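Local coordinates for protein dihydroorotase (Saccharomyces cerevisiae, PDB 6L0B) that catalyses the zinc-dependent cyclisation of N-carbamoyl-L-aspartate to (S)-dihydroorotate, the third step of de novo pyrimidine biosynthesis, at residues 253-258 / 302-307; 11-16 / 35-40; 137-142 / 228-233. All blocks are in the same frame, centred on the assembly; numbering follows the deposited sequence.

Interaction 1 (253-258 / 302-307); sequences FFFGSD and GFVSDF. With ZN (zinc ion), chain E; URF (5-fluorouracil), chain G.
Phe-303 lays its ring over the backbone where Phe-254 joins Phe-255. Phe-255 N sits above one face of the ring, offset toward the rim, and CE1 of Phe-303 comes to 3.4 Å from Phe-254 C. With CG trans to the backbone N (chi1 174°), the ring reaches forward from the helix onto the strand. The same residue also grips the strand through its main chain: Phe-255 N donates to Phe-303 O at 2.9 Å. The wider pi-type turn here, in which Phe-307 N bonds back to Gly-302 O, is consistent with that carbonyl turning to the strand. On one side of this bond Phe-254 and Phe-307 meet at their CB atoms, 3.7 Å apart, and CD2 of Phe-307 approaches Phe-253 O. On the other, Phe-255 and Val-304 lie side by side, CD2 of the ring 3.9 Å from CG2 of the valine. A leucine in place of Phe-303 would probably leave the Phe-254/Phe-255 backbone with part of its flat cover gone and a gap between strand and helix. Strand 253-255 and the segment 302-307 cross at nearly a right angle (95°). Beyond the strand's C-terminal end the chain delivers Asp-258 to a zinc ion. Strand 205-209 pairs with strand 253-255 through backbone hydrogen bonds, while helices 236-246 and 283-293 close round Phe-303 through Ala-246, Ile-287 and Phe-291.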
# COMPACT_ATOMS: atom_id res chain seq x y z
N PHE A 253 -14.51 -7.34 22.41
CA PHE A 253 -14.51 -7.09 20.98
C PHE A 253 -15.94 -6.83 20.56
O PHE A 253 -16.82 -7.62 20.89
CB PHE A 253 -13.95 -8.28 20.20
CG PHE A 253 -12.54 -8.63 20.54
CD1 PHE A 253 -11.53 -7.70 20.36
CD2 PHE A 253 -12.22 -9.86 21.06
CE1 PHE A 253 -10.22 -8.00 20.68
CE2 PHE A 253 -10.91 -10.18 21.39
CZ PHE A 253 -9.90 -9.24 21.19
N PHE A 254 -16.19 -5.69 19.91
CA PHE A 254 -17.50 -5.47 19.33
C PHE A 254 -17.40 -4.57 18.11
O PHE A 254 -16.35 -4.00 17.80
CB PHE A 254 -18.49 -4.93 20.37
CG PHE A 254 -18.00 -3.76 21.16
CD1 PHE A 254 -17.56 -3.92 22.47
CD2 PHE A 254 -18.01 -2.49 20.61
CE1 PHE A 254 -17.13 -2.85 23.21
CE2 PHE A 254 -17.57 -1.40 21.35
CZ PHE A 254 -17.13 -1.58 22.66
N PHE A 255 -18.53 -4.38 17.45
CA PHE A 255 -18.55 -3.79 16.13
C PHE A 255 -18.45 -2.26 16.17
O PHE A 255 -19.16 -1.61 16.94
CB PHE A 255 -19.83 -4.18 15.41
CG PHE A 255 -19.94 -3.60 14.04
CD1 PHE A 255 -18.90 -3.74 13.13
CD2 PHE A 255 -21.09 -2.92 13.65
CE1 PHE A 255 -19.01 -3.22 11.86
CE2 PHE A 255 -21.21 -2.40 12.39
CZ PHE A 255 -20.16 -2.55 11.49
N GLY A 256 -17.57 -1.72 15.34
CA GLY A 256 -17.45 -0.31 15.04
C GLY A 256 -16.97 -0.15 13.61
O GLY A 256 -15.80 -0.41 13.32
N SER A 257 -17.84 0.28 12.70
CA SER A 257 -17.53 0.15 11.28
C SER A 257 -16.39 1.06 10.82
O SER A 257 -15.66 0.70 9.90
CB SER A 257 -18.76 0.46 10.44
OG SER A 257 -18.90 1.87 10.28
N ASP A 258 -16.23 2.23 11.42
CA ASP A 258 -15.42 3.31 10.84
C ASP A 258 -15.77 3.49 9.36
O ASP A 258 -14.90 3.63 8.49
CB ASP A 258 -13.93 3.05 11.02
CG ASP A 258 -13.05 4.21 10.53
OD1 ASP A 258 -13.53 5.36 10.43
OD2 ASP A 258 -11.86 3.97 10.26
N GLY A 302 -24.03 -10.85 19.88
CA GLY A 302 -23.16 -10.28 20.88
C GLY A 302 -22.17 -9.30 20.28
O GLY A 302 -21.98 -8.20 20.81
N PHE A 303 -21.59 -9.65 19.14
CA PHE A 303 -20.57 -8.80 18.54
C PHE A 303 -21.18 -7.51 18.01
O PHE A 303 -20.52 -6.46 18.01
CB PHE A 303 -19.86 -9.56 17.41
CG PHE A 303 -18.90 -8.72 16.63
CD1 PHE A 303 -17.67 -8.33 17.18
CD2 PHE A 303 -19.23 -8.27 15.37
CE1 PHE A 303 -16.79 -7.52 16.46
CE2 PHE A 303 -18.35 -7.47 14.65
CZ PHE A 303 -17.14 -7.09 15.20
N VAL A 304 -22.42 -7.58 17.54
CA VAL A 304 -23.02 -6.45 16.85
C VAL A 304 -24.03 -5.70 17.70
O VAL A 304 -24.54 -4.66 17.25
CB VAL A 304 -23.65 -6.92 15.53
CG1 VAL A 304 -25.05 -7.43 15.74
CG2 VAL A 304 -23.62 -5.81 14.56
N SER A 305 -24.38 -6.20 18.89
CA SER A 305 -25.42 -5.56 19.70
C SER A 305 -25.13 -5.59 21.19
O SER A 305 -25.09 -4.54 21.83
CB SER A 305 -26.78 -6.22 19.45
OG SER A 305 -27.75 -5.66 20.31
N ASP A 306 -24.98 -6.79 21.76
CA ASP A 306 -24.89 -6.92 23.21
C ASP A 306 -23.69 -6.16 23.76
O ASP A 306 -23.83 -5.34 24.68
CB ASP A 306 -24.78 -8.40 23.59
CG ASP A 306 -26.07 -9.18 23.36
OD1 ASP A 306 -27.15 -8.58 23.13
OD2 ASP A 306 -25.99 -10.44 23.43
N PHE A 307 -22.51 -6.43 23.23
CA PHE A 307 -21.30 -5.89 23.86
C PHE A 307 -21.19 -4.38 23.67
O PHE A 307 -20.77 -3.66 24.59
CB PHE A 307 -20.09 -6.63 23.30
CG PHE A 307 -20.15 -8.12 23.50
CD1 PHE A 307 -20.73 -8.65 24.63
CD2 PHE A 307 -19.59 -8.99 22.56
CE1 PHE A 307 -20.76 -10.04 24.82
CE2 PHE A 307 -19.63 -10.37 22.74
CZ PHE A 307 -20.21 -10.89 23.87
ZN ZN E . -12.65 6.64 12.17
N1 URF G . -9.89 7.16 8.51
C2 URF G . -10.35 7.51 9.88
N3 URF G . -11.32 8.64 10.00
C4 URF G . -11.79 9.35 8.81
C5 URF G . -11.31 8.99 7.47
C6 URF G . -10.37 7.91 7.36
O2 URF G . -9.95 6.91 10.85
O4 URF G . -12.57 10.23 8.83
F5 URF G . -11.80 9.75 6.41

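Interaction 2 (11-16 / 35-40). With ZN (zinc ion), chain E; URF (5-fluorouracil), chain G.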
# COMPACT_ATOMS: atom_id res chain seq x y z
N CYS A 11 -25.70 -1.84 17.23
CA CYS A 11 -24.91 -0.65 17.51
C CYS A 11 -23.62 -0.70 16.69
O CYS A 11 -22.91 -1.71 16.70
CB CYS A 11 -24.60 -0.50 19.00
SG CYS A 11 -24.15 -2.01 19.84
N ASP A 12 -23.30 0.43 16.05
CA ASP A 12 -22.05 0.65 15.31
C ASP A 12 -21.32 1.78 16.03
O ASP A 12 -21.67 2.95 15.90
CB ASP A 12 -22.32 1.01 13.85
CG ASP A 12 -21.06 1.47 13.08
OD1 ASP A 12 -19.93 1.44 13.61
OD2 ASP A 12 -21.24 1.88 11.91
N MET A 13 -20.29 1.41 16.80
CA MET A 13 -19.66 2.34 17.72
C MET A 13 -18.45 3.07 17.11
O MET A 13 -17.50 3.43 17.82
CB MET A 13 -19.30 1.59 18.99
CG MET A 13 -20.55 0.94 19.60
SD MET A 13 -21.86 2.04 20.28
CE MET A 13 -22.83 2.53 18.88
N HIS A 14 -18.50 3.32 15.79
CA HIS A 14 -17.44 4.07 15.10
C HIS A 14 -18.02 4.53 13.76
O HIS A 14 -17.89 3.82 12.75
CB HIS A 14 -16.20 3.25 14.91
CG HIS A 14 -14.97 4.06 14.63
ND1 HIS A 14 -13.82 3.97 15.39
CD2 HIS A 14 -14.70 4.97 13.66
CE1 HIS A 14 -12.91 4.78 14.90
NE2 HIS A 14 -13.41 5.40 13.85
N VAL A 15 -18.62 5.70 13.74
CA VAL A 15 -19.32 6.19 12.57
C VAL A 15 -18.79 7.58 12.22
O VAL A 15 -18.48 8.37 13.12
CB VAL A 15 -20.84 6.24 12.82
CG1 VAL A 15 -21.55 6.82 11.61
CG2 VAL A 15 -21.40 4.85 13.15
N HIS A 16 -18.60 7.83 10.93
CA HIS A 16 -18.37 9.17 10.41
C HIS A 16 -19.46 9.52 9.40
O HIS A 16 -19.72 8.73 8.49
CB HIS A 16 -16.97 9.30 9.75
CG HIS A 16 -15.83 8.89 10.64
ND1 HIS A 16 -14.85 9.77 11.03
CD2 HIS A 16 -15.51 7.69 11.18
CE1 HIS A 16 -13.99 9.14 11.81
NE2 HIS A 16 -14.36 7.88 11.92
N VAL A 35 -28.41 -0.62 11.44
CA VAL A 35 -27.84 -0.14 12.70
C VAL A 35 -28.81 0.84 13.31
O VAL A 35 -29.29 1.76 12.63
CB VAL A 35 -26.45 0.51 12.50
CG1 VAL A 35 -25.98 1.16 13.79
CG2 VAL A 35 -25.45 -0.54 12.02
N SER A 36 -29.13 0.64 14.59
CA SER A 36 -30.02 1.54 15.32
C SER A 36 -29.27 2.55 16.17
O SER A 36 -29.69 3.71 16.26
CB SER A 36 -30.97 0.76 16.23
OG SER A 36 -31.74 1.69 16.98
N ILE A 37 -28.17 2.12 16.79
CA ILE A 37 -27.35 2.97 17.64
C ILE A 37 -26.02 3.20 16.95
O ILE A 37 -25.35 2.24 16.55
CB ILE A 37 -27.13 2.35 19.03
CG1 ILE A 37 -28.46 2.08 19.71
CG2 ILE A 37 -26.19 3.23 19.86
CD1 ILE A 37 -28.36 1.04 20.80
N ALA A 38 -25.62 4.46 16.86
CA ALA A 38 -24.40 4.85 16.18
C ALA A 38 -23.65 5.86 17.02
O ALA A 38 -24.21 6.90 17.38
CB ALA A 38 -24.72 5.47 14.81
N TYR A 39 -22.36 5.61 17.24
CA TYR A 39 -21.48 6.55 17.93
C TYR A 39 -20.83 7.48 16.90
O TYR A 39 -20.05 7.02 16.06
CB TYR A 39 -20.41 5.79 18.72
CG TYR A 39 -19.49 6.65 19.52
CD1 TYR A 39 -19.94 7.29 20.67
CD2 TYR A 39 -18.16 6.83 19.15
CE1 TYR A 39 -19.10 8.09 21.43
CE2 TYR A 39 -17.30 7.62 19.91
CZ TYR A 39 -17.77 8.24 21.05
OH TYR A 39 -16.93 9.03 21.82
N ILE A 40 -21.14 8.78 16.96
CA ILE A 40 -20.72 9.73 15.92
C ILE A 40 -19.35 10.31 16.26
O ILE A 40 -19.09 10.68 17.41
CB ILE A 40 -21.77 10.83 15.71
CG1 ILE A 40 -23.14 10.22 15.47
CG2 ILE A 40 -21.41 11.72 14.49
CD1 ILE A 40 -23.17 9.28 14.30
ZN ZN E . -12.65 6.64 12.17
N1 URF G . -9.89 7.16 8.51
C2 URF G . -10.35 7.51 9.88
N3 URF G . -11.32 8.64 10.00
C4 URF G . -11.79 9.35 8.81
C5 URF G . -11.31 8.99 7.47
C6 URF G . -10.37 7.91 7.36
O2 URF G . -9.95 6.91 10.85
O4 URF G . -12.57 10.23 8.83
F5 URF G . -11.80 9.75 6.41
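Met-13 curls back over strand 37-40, its CE settling 3.6 Å from Ile-37 CG2 and 4.1 Å from Tyr-39 CB. The side chain starts off away from that strand; bends at chi2 (-67°) and chi3 (82°) return the methyl to it. Tyr-39 answers from its own side, its CB against the Met-13 backbone and CD2 near Met-13 O, before the ring runs on to Tyr-312 of helix 300-312. On the other face of the sheet Val-15 splits its two methyls: CG2 meets Ala-38 CB at 3.8 Å, and CG1 meets Ile-40 CD1 at 4.0 Å. Both methyls of Val-35 pack against Asp-12 CB. The strands run parallel, joined by backbone bonds from Asp-12 N to Ile-37 O at 2.8 Å, Tyr-39 N to Asp-12 O at 3.1 Å and Val-15 N to Tyr-39 O at 3.0 Å. Between the last two the register slips by one residue, a beta bulge at the corner at Met-13. Asp-12 spans that corner: its OD1 accepts from His-14 N in an Asx turn, the donor lying 46° out of the carboxylate plane, and also from Ser-257 N, while OD2 takes Gln-280 NE2. Past the bulge, His-14 NE2 binds a zinc ion at 2.2 Å and His-16 NE2 binds the same metal. One face of the His-16 ring looks onto C4 of 5-fluorouracil, and its ND1 is hydrogen-bonded to Asn-43 OD1. Two parallel strands with helices 20-26 and 28-32 between them form a beta-alpha-beta unit, and the His-X-His at the end of the first strand is the metal-binding signature of the amidohydrolase TIM barrel.

Interaction 3 (137-142 / 228-233). With ZN (zinc ion), chain F; URF (5-fluorouracil), chain G.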
# COMPACT_ATOMS: atom_id res chain seq x y z
N HIS A 137 -7.59 6.24 18.39
CA HIS A 137 -6.99 5.81 17.12
C HIS A 137 -5.53 5.51 17.40
O HIS A 137 -4.67 6.36 17.26
CB HIS A 137 -7.11 6.88 16.04
CG HIS A 137 -6.57 6.46 14.71
ND1 HIS A 137 -7.36 6.39 13.58
CD2 HIS A 137 -5.32 6.09 14.32
CE1 HIS A 137 -6.62 6.01 12.55
NE2 HIS A 137 -5.38 5.82 12.97
N GLY A 138 -5.26 4.26 17.75
CA GLY A 138 -3.94 3.88 18.22
C GLY A 138 -2.89 3.67 17.14
O GLY A 138 -2.65 2.56 16.68
N GLU A 139 -2.26 4.75 16.72
CA GLU A 139 -1.16 4.65 15.78
C GLU A 139 -0.18 5.76 16.13
O GLU A 139 -0.59 6.91 16.33
CB GLU A 139 -1.64 4.78 14.32
CG GLU A 139 -2.30 3.52 13.79
CD GLU A 139 -2.40 3.49 12.29
OE1 GLU A 139 -3.32 4.14 11.72
OE2 GLU A 139 -1.52 2.83 11.69
N LYS A 140 1.10 5.41 16.22
CA LYS A 140 2.08 6.47 16.39
C LYS A 140 2.33 7.15 15.04
O LYS A 140 2.30 6.48 14.01
CB LYS A 140 3.39 5.91 16.93
CG LYS A 140 3.30 5.42 18.34
CD LYS A 140 3.39 6.60 19.29
CE LYS A 140 3.86 6.19 20.68
NZ LYS A 140 5.31 5.84 20.69
N PRO A 141 2.57 8.46 15.02
CA PRO A 141 2.99 9.10 13.77
C PRO A 141 4.30 8.51 13.26
O PRO A 141 5.07 7.90 14.01
CB PRO A 141 3.13 10.58 14.16
CG PRO A 141 2.23 10.77 15.32
CD PRO A 141 2.32 9.44 16.09
N SER A 142 4.54 8.66 11.97
CA SER A 142 5.66 7.97 11.35
C SER A 142 6.98 8.66 11.66
O SER A 142 7.07 9.89 11.69
CB SER A 142 5.47 7.86 9.83
OG SER A 142 4.44 6.95 9.46
N PHE A 228 -8.12 1.75 0.69
CA PHE A 228 -7.08 2.33 1.54
C PHE A 228 -7.75 3.01 2.72
O PHE A 228 -8.73 3.75 2.55
CB PHE A 228 -6.22 3.35 0.78
CG PHE A 228 -5.20 4.07 1.66
CD1 PHE A 228 -4.21 3.37 2.33
CD2 PHE A 228 -5.23 5.46 1.80
CE1 PHE A 228 -3.28 4.04 3.14
CE2 PHE A 228 -4.30 6.13 2.60
CZ PHE A 228 -3.34 5.43 3.27
N CYS A 229 -7.24 2.72 3.92
CA CYS A 229 -7.79 3.32 5.12
C CYS A 229 -6.71 3.34 6.19
O CYS A 229 -5.62 2.78 6.01
CB CYS A 229 -9.04 2.55 5.59
SG CYS A 229 -8.69 0.96 6.36
N LYS A 230 -7.00 4.00 7.31
CA LYS A 230 -6.07 3.99 8.44
C LYS A 230 -6.78 3.42 9.66
O LYS A 230 -7.96 3.73 9.87
CB LYS A 230 -5.53 5.40 8.75
CG LYS A 230 -4.73 6.05 7.62
CD LYS A 230 -3.54 5.19 7.22
CE LYS A 230 -2.45 5.18 8.27
NZ LYS A 230 -1.57 6.39 8.18
N PRO A 231 -6.17 2.47 10.41
CA PRO A 231 -4.87 1.85 10.07
C PRO A 231 -5.02 0.95 8.86
O PRO A 231 -6.11 0.40 8.63
CB PRO A 231 -4.53 1.04 11.32
CG PRO A 231 -5.43 1.55 12.39
CD PRO A 231 -6.66 2.05 11.73
N VAL A 232 -3.94 0.82 8.08
CA VAL A 232 -3.97 0.02 6.86
C VAL A 232 -4.26 -1.43 7.22
O VAL A 232 -3.90 -1.92 8.30
CB VAL A 232 -2.62 0.11 6.10
CG1 VAL A 232 -2.29 1.54 5.70
CG2 VAL A 232 -1.48 -0.49 6.92
N ALA A 233 -4.94 -2.10 6.31
CA ALA A 233 -5.05 -3.54 6.44
C ALA A 233 -3.67 -4.17 6.30
O ALA A 233 -2.85 -3.73 5.48
CB ALA A 233 -5.99 -4.10 5.36
ZN ZN F . -9.33 6.20 13.01
N1 URF G . -9.89 7.16 8.51
C2 URF G . -10.35 7.51 9.88
N3 URF G . -11.32 8.64 10.00
C4 URF G . -11.79 9.35 8.81
C5 URF G . -11.31 8.99 7.47
C6 URF G . -10.37 7.91 7.36
O2 URF G . -9.95 6.91 10.85
O4 URF G . -12.57 10.23 8.83
F5 URF G . -11.80 9.75 6.41
O HOH W 1 0.01 5.11 10.14
O HOH W 2 -1.55 2.10 9.27
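A cis peptide bond leads from Lys-230 into Pro-231, and the proline ring it presents lies against the carboxylate of Glu-139, with Pro-231 CB 3.4 Å from Glu-139 CD. The two side chains cross at a slant. His-137 and Pro-231 approach each other from opposite directions, His-137 CE1 coming to 4.0 Å from Pro-231 CD. Glu-139, extended beyond CG, brings OE1 back to its own segment: His-137 NE2 donates to Glu-139 OE1 at 2.9 Å, meeting the anti lone pair, with the oxygen 18° out of the imidazole plane. Lys-230 stays beyond salt-bridge distance, NZ standing 4.5 Å from Glu-139 OE1. A water bridges them instead, accepting from Lys-230 NZ at 2.8 Å and donating weakly to Glu-139 OE2; NZ is also bonded to Val-104 O. The other ring nitrogen, His-137 ND1, binds a zinc ion at 2.1 Å, and O2 of 5-fluorouracil reaches this metal at 2.4 Å. With NE2 as donor, ND1 is left to bind the metal; Glu-139 is a second-shell residue which, together with the zinc ion, holds the ring's rotation, and it is likely to make the imidazole a stronger zinc ligand.

From the N terminus, interaction 2 comes first, closing a short helical crossover between neighbouring barrel strands. Interaction 3 follows, bringing together two loops at the mouth of the barrel with 85 residues between them. Interaction 1 closes last, setting strand 253-255 against helix 300-312. The three loops follow in series, without nesting or crossing. In space early and late parts of the barrel come together: Ser-257 N bonds to Asp-12 OD1 and Cys-11 N to Val-304 O, so interactions 1 and 2 join strand 11-15 to the chain just after strand 253-255 and to helix 300-312, and share one zinc ion. Interaction 3 serves the second zinc, touches interaction 1 where Asp-258 meets Lys-230, and borders the same 5-fluorouracil.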